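Local coordinates for protein esterase (PDB 7ATL) that hydrolyses carboxylic esters and also transfers acyl groups, as a family VIII carboxylesterase with a beta-lactamase-like fold, at residues L8-Q13 / I39-S44; V29-H35 / A353-A359; V90-L94 / A180-V185. One frame throughout, in Å; residues are numbered along the deposited sequence.

Contacts 1 and 2 are neighbours at one end of the molecule, with centres about 11 Å apart. Both reach the same antiparallel sheet. Backbone bonds between Ile32 and both Ile39 and Tyr40 join them directly. Contact 3 lies on the opposite side of the chain's centre, about 42 Å from contact 1 and about 34 Å from contact 2, centre to centre. Its helix 174-186 packs on helix 67-80. An SxxK pattern, Ser65 and Lys68, lies at the start of helix 67-80 and, with Tyr123, is consistent with the active site of this family. The side chain of Trp93 in contact 3 is about 4 Å from a bound tetraethylene glycol, probably a crystallisation additive.

Contact 1: residues L8-Q13 / I39-S44; sequences LAKRVQ and IYANAS
Tyr40 reaches from the strand to helix 8-13 and meets a different helix residue at nearly every step. Tyr40 CB lies 3.9 Å from Leu8 CD2. CG stands anti to the backbone N (chi1 177°); the ring leans from the strand toward the helix and runs on in the direction of both, so that OH ends near Asn42 and Gln13. The CD1 and CE1 side of the ring runs obliquely beside Ala9, with Ala9 CA 3.6 Å from Tyr40 CE1. Val12 covers one ring face: Val12 CB sits 4.2 Å from the centroid of the Tyr40 ring and 22° off the normal, a CH-pi contact. Val12 CG1 comes closer still to Tyr40 CE2, a tight approach whose exact length is doubtful. At the tip, Tyr40 OH receives a weak hydrogen bond from Asn42 ND2 of the same strand at 3.3 Å. The Gln13 side chain also ends near this point.

At the other end of the contact, Leu8 CD2 meets Ile39 CD1 at 3.4 Å. The two side chains cross at about a right angle. Ile39 and Tyr40 both face Ile32 of the adjacent strand 27-34, which makes a classic beta bulge. Val12 also packs on Ile376 and Ala379 of helix 372-381. Helix and strand run in roughly the same direction, 32° apart. The arrangement is that of the beta-lactamase-like fold, where the N-terminal and C-terminal helices pack together against one face of the central antiparallel sheet.

Contact 2: residues V29-H35 / A353-A359; sequences VVLIARH and AAISVVA
Val358 O accepts a hydrogen bond from Leu31 N at 2.9 Å and also takes a CA-H...O contact from Val30 CA at 3.2 Å. Val358 N returns a bond to Leu31 O, nearly straight at 170°. Ala33 and Ser356 form the next hydrogen-bonded pair. Past the last bridged pair, Arg34 with Ile355, His35 N still binds Ala354 O at 2.9 Å.

The two strands are antiparallel neighbours inside the central sheet of the beta-lactamase-like fold. They join the N-terminal part of the chain to the C-terminal part. Val30, Ile32, Ile355 and Val357 point to the face covered by helix 372-381. There Ile32 CG1 meets Val357 CG2 at 4.2 Å. Leu31, Ala33, Ser356 and Val358 point to the other face, toward helix 271-283. Ser356 OG is satisfied there by a hydrogen bond with Glu279.

On its other side, toward strand 345-350, the chain has a G1 beta bulge, where Ala354 and Ile355 both face Asp350. Ala354 CB sits over the centre of one face of the His35 ring, 3.5 Å from its centroid and 14° off the normal. Arg34 CG rests on Ile355 CG2 at 3.8 Å, where the two side chains cross obliquely.

Contact 3: residues V90-L94 / A180-V185; sequences VSRWL and AVLEQV
Trp93 has CG anti to its own carbonyl carbon (chi1 -67°), and chi2 of 104° turns the indole so that one face looks at the helix. Val185 holds CG2 anti to its carbonyl carbon in the same way, and this branch is the one that meets the ring. Val185 CG2 stands 3.6 Å from the centroid of the six-membered ring of Trp93 and only 4° off its normal. The methyl thus sits squarely over the benzene half of the indole in a CH-pi contact. The opposite face carries Arg92 CG, offset toward the rim.

One turn earlier on the helix, Val181 CG1 meets Trp93 CG at 3.8 Å, coming in obliquely to the ring. The two side chains cross at about a right angle. Gln184 slides past the indole in the opposite direction, and Gln184 CB lies 3.9 Å from Trp93 CE3. Gln184 CG is 3.3 Å from Trp93 O.

The contact joins the loop between helices 67-80 and 111-116 to helix 174-186, within the helical part of the beta-lactamase-like fold. The loop makes a tight helical turn here, and Val90 O accepts from both Trp93 N and Leu94 N. This turn places Trp93 and Leu94 side by side against the helix.

Leu94 divides its two methyls. Leu94 CD1 packs on Ala180 CB at 3.9 Å and also touches Val181 CG2, while Leu94 CD2 lies 3.6 Å from Gln184 CG. Val90 CG1 adds a looser contact to Val181 CG2 at 4.2 Å. Val185 also packs on Met78 of helix 67-80. The indole NE1 of Trp93 hydrogen-bonds Asp88 OD2, just before the loop segment, a bond that, with the packing on its two faces, probably limits the rotation of the ring.

Contact 1: residues L8-Q13 / I39-S44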
loop_
_atom_site.group_PDB
_atom_site.type_symbol
_atom_site.label_atom_id
_atom_site.label_comp_id
_atom_site.label_asym_id
_atom_site.label_seq_id
_atom_site.Cartn_x
_atom_site.Cartn_y
_atom_site.Cartn_z
ATOM N N LEU A 8 -16.954 -15.421 -15.010
ATOM C CA LEU A 8 -15.943 -14.818 -14.111
ATOM C C LEU A 8 -16.572 -14.636 -12.729
ATOM O O LEU A 8 -16.004 -15.149 -11.730
ATOM C CB LEU A 8 -15.525 -13.477 -14.720
ATOM C CG LEU A 8 -14.565 -12.630 -13.891
ATOM C CD1 LEU A 8 -13.123 -12.971 -14.221
ATOM C CD2 LEU A 8 -14.827 -11.159 -14.143
ATOM N N ALA A 9 -17.703 -13.931 -12.695
ATOM C CA ALA A 9 -18.543 -13.750 -11.490
ATOM C C ALA A 9 -18.681 -15.100 -10.752
ATOM O O ALA A 9 -18.427 -15.149 -9.535
ATOM C CB ALA A 9 -19.866 -13.124 -11.874
ATOM N N LYS A 10 -18.991 -16.173 -11.475
ATOM C CA LYS A 10 -19.081 -17.556 -10.941
ATOM C C LYS A 10 -17.785 -17.841 -10.166
ATOM O O LYS A 10 -17.877 -18.042 -8.946
ATOM C CB LYS A 10 -19.359 -18.534 -12.100
ATOM C CG LYS A 10 -19.592 -20.008 -11.754
ATOM C CD LYS A 10 -20.626 -20.282 -10.659
ATOM C CE LYS A 10 -21.971 -19.607 -10.866
ATOM N NZ LYS A 10 -22.717 -20.175 -12.015
ATOM N N ARG A 11 -16.629 -17.810 -10.844
ATOM C CA ARG A 11 -15.316 -18.279 -10.313
ATOM C C ARG A 11 -14.919 -17.443 -9.091
ATOM O O ARG A 11 -14.537 -18.035 -8.051
ATOM C CB ARG A 11 -14.227 -18.185 -11.389
ATOM C CG ARG A 11 -14.358 -19.193 -12.525
ATOM C CD ARG A 11 -13.136 -19.210 -13.424
ATOM N NE ARG A 11 -12.838 -17.912 -14.048
ATOM C CZ ARG A 11 -13.402 -17.412 -15.154
ATOM N NH1 ARG A 11 -14.343 -18.075 -15.805
ATOM N NH2 ARG A 11 -13.031 -16.224 -15.600
ATOM N N VAL A 12 -15.039 -16.119 -9.208
ATOM C CA VAL A 12 -14.580 -15.137 -8.182
ATOM C C VAL A 12 -15.460 -15.266 -6.935
ATOM O O VAL A 12 -14.892 -15.502 -5.843
ATOM C CB VAL A 12 -14.581 -13.705 -8.741
ATOM C CG1 VAL A 12 -14.318 -12.675 -7.658
ATOM C CG2 VAL A 12 -13.571 -13.571 -9.864
ATOM N N GLN A 13 -16.779 -15.128 -7.100
ATOM C CA GLN A 13 -17.799 -15.403 -6.054
ATOM C C GLN A 13 -17.468 -16.722 -5.333
ATOM O O GLN A 13 -17.517 -16.762 -4.079
ATOM C CB GLN A 13 -19.177 -15.496 -6.704
ATOM C CG GLN A 13 -20.312 -15.563 -5.700
ATOM C CD GLN A 13 -20.351 -14.273 -4.921
ATOM O OE1 GLN A 13 -20.238 -13.190 -5.494
ATOM N NE2 GLN A 13 -20.487 -14.380 -3.607
ATOM N N ILE A 39 -16.312 -4.898 -14.787
ATOM C CA ILE A 39 -16.943 -6.172 -15.243
ATOM C C ILE A 39 -17.384 -7.011 -14.031
ATOM O O ILE A 39 -18.222 -7.885 -14.218
ATOM C CB ILE A 39 -16.004 -6.961 -16.178
ATOM C CG1 ILE A 39 -14.740 -7.438 -15.457
ATOM C CG2 ILE A 39 -15.646 -6.150 -17.415
ATOM C CD1 ILE A 39 -13.998 -8.548 -16.159
ATOM N N TYR A 40 -16.854 -6.777 -12.832
ATOM C CA TYR A 40 -17.258 -7.499 -11.595
ATOM C C TYR A 40 -17.084 -6.589 -10.367
ATOM O O TYR A 40 -16.015 -5.969 -10.224
ATOM C CB TYR A 40 -16.445 -8.787 -11.444
ATOM C CG TYR A 40 -16.716 -9.557 -10.177
ATOM C CD1 TYR A 40 -17.727 -10.500 -10.121
ATOM C CD2 TYR A 40 -15.973 -9.345 -9.021
ATOM C CE1 TYR A 40 -17.981 -11.231 -8.967
ATOM C CE2 TYR A 40 -16.220 -10.057 -7.849
ATOM C CZ TYR A 40 -17.232 -11.007 -7.825
ATOM O OH TYR A 40 -17.502 -11.727 -6.701
ATOM N N ALA A 41 -18.106 -6.532 -9.501
ATOM C CA ALA A 41 -18.121 -5.766 -8.229
ATOM C C ALA A 41 -18.880 -6.558 -7.167
ATOM O O ALA A 41 -20.067 -6.787 -7.378
ATOM C CB ALA A 41 -18.786 -4.426 -8.427
ATOM N N ASN A 42 -18.257 -6.922 -6.046
ATOM C CA ASN A 42 -18.961 -7.758 -5.041
ATOM C C ASN A 42 -18.437 -7.535 -3.622
ATOM O O ASN A 42 -17.237 -7.704 -3.405
ATOM C CB ASN A 42 -18.885 -9.234 -5.417
ATOM C CG ASN A 42 -19.946 -10.030 -4.697
ATOM O OD1 ASN A 42 -21.071 -9.560 -4.529
ATOM N ND2 ASN A 42 -19.580 -11.211 -4.237
ATOM N N ALA A 43 -19.350 -7.228 -2.695
ATOM C CA ALA A 43 -19.146 -7.253 -1.226
ATOM C C ALA A 43 -19.571 -8.623 -0.698
ATOM O O ALA A 43 -20.684 -9.010 -1.004
ATOM C CB ALA A 43 -19.961 -6.155 -0.599
ATOM N N SER A 44 -18.728 -9.329 0.054
ATOM C CA SER A 44 -19.060 -10.650 0.651
ATOM C C SER A 44 -18.866 -10.596 2.171
ATOM O O SER A 44 -17.977 -9.851 2.621
ATOM C CB SER A 44 -18.188 -11.739 0.070
ATOM O OG SER A 44 -18.304 -11.843 -1.340
#

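Contact 2: residues V29-H35 / A353-A359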
loop_
_atom_site.group_PDB
_atom_site.type_symbol
_atom_site.label_atom_id
_atom_site.label_comp_id
_atom_site.label_asym_id
_atom_site.label_seq_id
_atom_site.Cartn_x
_atom_site.Cartn_y
_atom_site.Cartn_z
ATOM N N VAL A 29 -14.429 -6.772 -0.259
ATOM C CA VAL A 29 -14.954 -6.095 -1.470
ATOM C C VAL A 29 -13.937 -6.315 -2.587
ATOM O O VAL A 29 -12.784 -5.938 -2.384
ATOM C CB VAL A 29 -15.183 -4.608 -1.189
ATOM C CG1 VAL A 29 -15.682 -3.888 -2.432
ATOM C CG2 VAL A 29 -16.134 -4.424 -0.024
ATOM N N VAL A 30 -14.346 -6.947 -3.685
ATOM C CA VAL A 30 -13.489 -7.263 -4.866
ATOM C C VAL A 30 -14.081 -6.596 -6.117
ATOM O O VAL A 30 -15.246 -6.865 -6.430
ATOM C CB VAL A 30 -13.361 -8.781 -5.071
ATOM C CG1 VAL A 30 -12.659 -9.096 -6.378
ATOM C CG2 VAL A 30 -12.663 -9.467 -3.908
ATOM N N LEU A 31 -13.287 -5.776 -6.803
ATOM C CA LEU A 31 -13.660 -5.042 -8.043
ATOM C C LEU A 31 -12.717 -5.461 -9.190
ATOM O O LEU A 31 -11.475 -5.569 -8.976
ATOM C CB LEU A 31 -13.554 -3.538 -7.786
ATOM C CG LEU A 31 -14.370 -2.969 -6.622
ATOM C CD1 LEU A 31 -14.274 -1.443 -6.582
ATOM C CD2 LEU A 31 -15.830 -3.377 -6.682
ATOM N N ILE A 32 -13.263 -5.716 -10.378
ATOM C CA ILE A 32 -12.461 -6.025 -11.596
ATOM C C ILE A 32 -12.961 -5.148 -12.744
ATOM O O ILE A 32 -14.192 -5.122 -12.983
ATOM C CB ILE A 32 -12.519 -7.518 -11.955
ATOM C CG1 ILE A 32 -12.070 -8.390 -10.786
ATOM C CG2 ILE A 32 -11.713 -7.788 -13.218
ATOM C CD1 ILE A 32 -12.740 -9.736 -10.763
ATOM N N ALA A 33 -12.027 -4.459 -13.404
ATOM C CA ALA A 33 -12.246 -3.660 -14.625
ATOM C C ALA A 33 -11.498 -4.328 -15.777
ATOM O O ALA A 33 -10.421 -4.913 -15.528
ATOM C CB ALA A 33 -11.764 -2.248 -14.402
ATOM N N ARG A 34 -12.076 -4.295 -16.977
ATOM C CA ARG A 34 -11.323 -4.526 -18.235
ATOM C C ARG A 34 -11.513 -3.308 -19.133
ATOM O O ARG A 34 -12.671 -2.839 -19.286
ATOM C CB ARG A 34 -11.742 -5.821 -18.929
ATOM C CG ARG A 34 -10.812 -6.196 -20.074
ATOM C CD ARG A 34 -11.354 -7.347 -20.878
ATOM N NE ARG A 34 -11.362 -8.533 -20.034
ATOM C CZ ARG A 34 -12.450 -9.181 -19.606
ATOM N NH1 ARG A 34 -13.672 -8.783 -19.942
ATOM N NH2 ARG A 34 -12.307 -10.245 -18.835
ATOM N N HIS A 35 -10.407 -2.778 -19.661
ATOM C CA HIS A 35 -10.414 -1.513 -20.438
ATOM C C HIS A 35 -11.230 -0.437 -19.698
ATOM O O HIS A 35 -11.882 0.370 -20.383
ATOM C CB HIS A 35 -10.961 -1.778 -21.846
ATOM C CG HIS A 35 -9.972 -2.447 -22.723
ATOM N ND1 HIS A 35 -8.812 -1.779 -23.180
ATOM C CD2 HIS A 35 -9.951 -3.700 -23.236
ATOM C CE1 HIS A 35 -8.129 -2.601 -23.946
ATOM N NE2 HIS A 35 -8.815 -3.792 -23.997
ATOM N N ALA A 353 -3.273 -7.262 -20.515
ATOM C CA ALA A 353 -4.668 -7.759 -20.516
ATOM C C ALA A 353 -5.653 -6.598 -20.333
ATOM O O ALA A 353 -6.833 -6.858 -20.392
ATOM C CB ALA A 353 -4.840 -8.837 -19.476
ATOM N N ALA A 354 -5.156 -5.382 -20.126
ATOM C CA ALA A 354 -5.905 -4.146 -19.784
ATOM C C ALA A 354 -6.826 -4.333 -18.570
ATOM O O ALA A 354 -7.920 -3.714 -18.558
ATOM C CB ALA A 354 -6.679 -3.687 -20.990
ATOM N N ILE A 355 -6.426 -5.116 -17.569
ATOM C CA ILE A 355 -7.312 -5.401 -16.399
ATOM C C ILE A 355 -6.717 -4.808 -15.113
ATOM O O ILE A 355 -5.491 -4.755 -14.980
ATOM C CB ILE A 355 -7.630 -6.906 -16.241
ATOM C CG1 ILE A 355 -6.395 -7.721 -15.884
ATOM C CG2 ILE A 355 -8.339 -7.494 -17.462
ATOM C CD1 ILE A 355 -6.708 -8.776 -14.880
ATOM N N SER A 356 -7.583 -4.342 -14.216
ATOM C CA SER A 356 -7.251 -3.908 -12.839
ATOM C C SER A 356 -8.088 -4.757 -11.870
ATOM O O SER A 356 -9.274 -5.067 -12.154
ATOM C CB SER A 356 -7.468 -2.426 -12.641
ATOM O OG SER A 356 -6.795 -1.638 -13.618
ATOM N N VAL A 357 -7.469 -5.167 -10.774
ATOM C CA VAL A 357 -8.094 -5.994 -9.706
ATOM C C VAL A 357 -7.845 -5.292 -8.378
ATOM O O VAL A 357 -6.720 -4.921 -8.119
ATOM C CB VAL A 357 -7.520 -7.417 -9.721
ATOM C CG1 VAL A 357 -7.968 -8.251 -8.529
ATOM C CG2 VAL A 357 -7.874 -8.100 -11.029
ATOM N N VAL A 358 -8.886 -5.096 -7.592
ATOM C CA VAL A 358 -8.800 -4.591 -6.193
ATOM C C VAL A 358 -9.479 -5.624 -5.287
ATOM O O VAL A 358 -10.650 -5.972 -5.532
ATOM C CB VAL A 358 -9.447 -3.202 -6.055
ATOM C CG1 VAL A 358 -9.612 -2.830 -4.590
ATOM C CG2 VAL A 358 -8.660 -2.138 -6.792
ATOM N N ALA A 359 -8.768 -6.104 -4.281
ATOM C CA ALA A 359 -9.257 -7.134 -3.345
ATOM C C ALA A 359 -8.992 -6.665 -1.916
ATOM O O ALA A 359 -7.919 -6.986 -1.369
ATOM C CB ALA A 359 -8.556 -8.422 -3.656
#

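Contact 3: residues V90-L94 / A180-V185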
loop_
_atom_site.group_PDB
_atom_site.type_symbol
_atom_site.label_atom_id
_atom_site.label_comp_id
_atom_site.label_asym_id
_atom_site.label_seq_id
_atom_site.Cartn_x
_atom_site.Cartn_y
_atom_site.Cartn_z
ATOM N N VAL A 90 16.783 14.359 -0.674
ATOM C CA VAL A 90 15.751 14.522 0.379
ATOM C C VAL A 90 16.138 15.741 1.206
ATOM O O VAL A 90 15.271 16.599 1.478
ATOM C CB VAL A 90 15.609 13.244 1.224
ATOM C CG1 VAL A 90 14.666 13.453 2.396
ATOM C CG2 VAL A 90 15.135 12.076 0.377
ATOM N N SER A 91 17.412 15.825 1.565
ATOM C CA SER A 91 17.956 16.919 2.410
ATOM C C SER A 91 17.650 18.301 1.791
ATOM O O SER A 91 17.506 19.281 2.538
ATOM C CB SER A 91 19.436 16.679 2.705
ATOM O OG SER A 91 20.300 17.042 1.626
ATOM N N ARG A 92 17.498 18.389 0.473
ATOM C CA ARG A 92 17.084 19.645 -0.217
ATOM C C ARG A 92 15.713 20.117 0.297
ATOM O O ARG A 92 15.495 21.337 0.404
ATOM C CB ARG A 92 17.018 19.409 -1.729
ATOM C CG ARG A 92 16.526 20.596 -2.540
ATOM C CD ARG A 92 16.749 20.300 -4.009
ATOM N NE ARG A 92 16.240 21.324 -4.909
ATOM C CZ ARG A 92 16.460 21.336 -6.219
ATOM N NH1 ARG A 92 17.163 20.367 -6.779
ATOM N NH2 ARG A 92 15.975 22.312 -6.962
ATOM N N TRP A 93 14.830 19.170 0.593
ATOM C CA TRP A 93 13.432 19.439 1.011
ATOM C C TRP A 93 13.284 19.351 2.543
ATOM O O TRP A 93 12.498 20.133 3.110
ATOM C CB TRP A 93 12.509 18.469 0.257
ATOM C CG TRP A 93 12.482 18.757 -1.208
ATOM C CD1 TRP A 93 13.098 18.069 -2.212
ATOM C CD2 TRP A 93 11.862 19.894 -1.819
ATOM N NE1 TRP A 93 12.870 18.683 -3.417
ATOM C CE2 TRP A 93 12.107 19.804 -3.201
ATOM C CE3 TRP A 93 11.103 20.961 -1.338
ATOM C CZ2 TRP A 93 11.604 20.749 -4.097
ATOM C CZ3 TRP A 93 10.617 21.897 -2.224
ATOM C CH2 TRP A 93 10.859 21.787 -3.589
ATOM N N LEU A 94 14.004 18.428 3.194
ATOM C CA LEU A 94 14.043 18.294 4.681
ATOM C C LEU A 94 15.489 18.467 5.153
ATOM O O LEU A 94 16.196 17.487 5.315
ATOM C CB LEU A 94 13.451 16.925 5.056
ATOM C CG LEU A 94 12.098 16.613 4.420
ATOM C CD1 LEU A 94 11.663 15.179 4.702
ATOM C CD2 LEU A 94 11.048 17.593 4.895
ATOM N N ALA A 180 6.375 13.861 3.773
ATOM C CA ALA A 180 6.943 15.095 4.350
ATOM C C ALA A 180 7.609 15.913 3.237
ATOM O O ALA A 180 7.428 17.134 3.199
ATOM C CB ALA A 180 7.889 14.755 5.474
ATOM N N VAL A 181 8.330 15.279 2.326
ATOM C CA VAL A 181 8.885 16.038 1.172
ATOM C C VAL A 181 7.730 16.736 0.443
ATOM O O VAL A 181 7.832 17.942 0.171
ATOM C CB VAL A 181 9.675 15.150 0.199
ATOM C CG1 VAL A 181 9.952 15.891 -1.105
ATOM C CG2 VAL A 181 10.957 14.634 0.824
ATOM N N LEU A 182 6.670 16.007 0.128
ATOM C CA LEU A 182 5.518 16.564 -0.623
ATOM C C LEU A 182 4.936 17.796 0.098
ATOM O O LEU A 182 4.565 18.776 -0.598
ATOM C CB LEU A 182 4.486 15.445 -0.777
ATOM C CG LEU A 182 4.497 14.700 -2.103
ATOM C CD1 LEU A 182 5.901 14.381 -2.574
ATOM C CD2 LEU A 182 3.655 13.454 -2.014
ATOM N N GLU A 183 4.865 17.780 1.435
ATOM C CA GLU A 183 4.435 18.952 2.259
ATOM C C GLU A 183 5.319 20.164 1.937
ATOM O O GLU A 183 4.786 21.265 1.737
ATOM C CB GLU A 183 4.523 18.678 3.763
ATOM C CG GLU A 183 3.523 17.661 4.263
ATOM C CD GLU A 183 3.551 17.429 5.767
ATOM O OE1 GLU A 183 4.663 17.566 6.375
ATOM O OE2 GLU A 183 2.453 17.099 6.330
ATOM N N GLN A 184 6.629 19.983 1.888
ATOM C CA GLN A 184 7.550 21.111 1.625
ATOM C C GLN A 184 7.368 21.604 0.189
ATOM O O GLN A 184 7.397 22.825 -0.005
ATOM C CB GLN A 184 8.991 20.704 1.901
ATOM C CG GLN A 184 9.236 20.312 3.347
ATOM C CD GLN A 184 8.740 21.351 4.319
ATOM O OE1 GLN A 184 8.045 21.044 5.273
ATOM N NE2 GLN A 184 9.059 22.596 4.059
ATOM N N VAL A 185 7.153 20.710 -0.774
ATOM C CA VAL A 185 6.970 21.112 -2.205
ATOM C C VAL A 185 5.700 21.972 -2.342
ATOM O O VAL A 185 5.782 23.036 -2.994
ATOM C CB VAL A 185 6.922 19.894 -3.148
ATOM C CG1 VAL A 185 6.592 20.306 -4.574
ATOM C CG2 VAL A 185 8.198 19.065 -3.097
#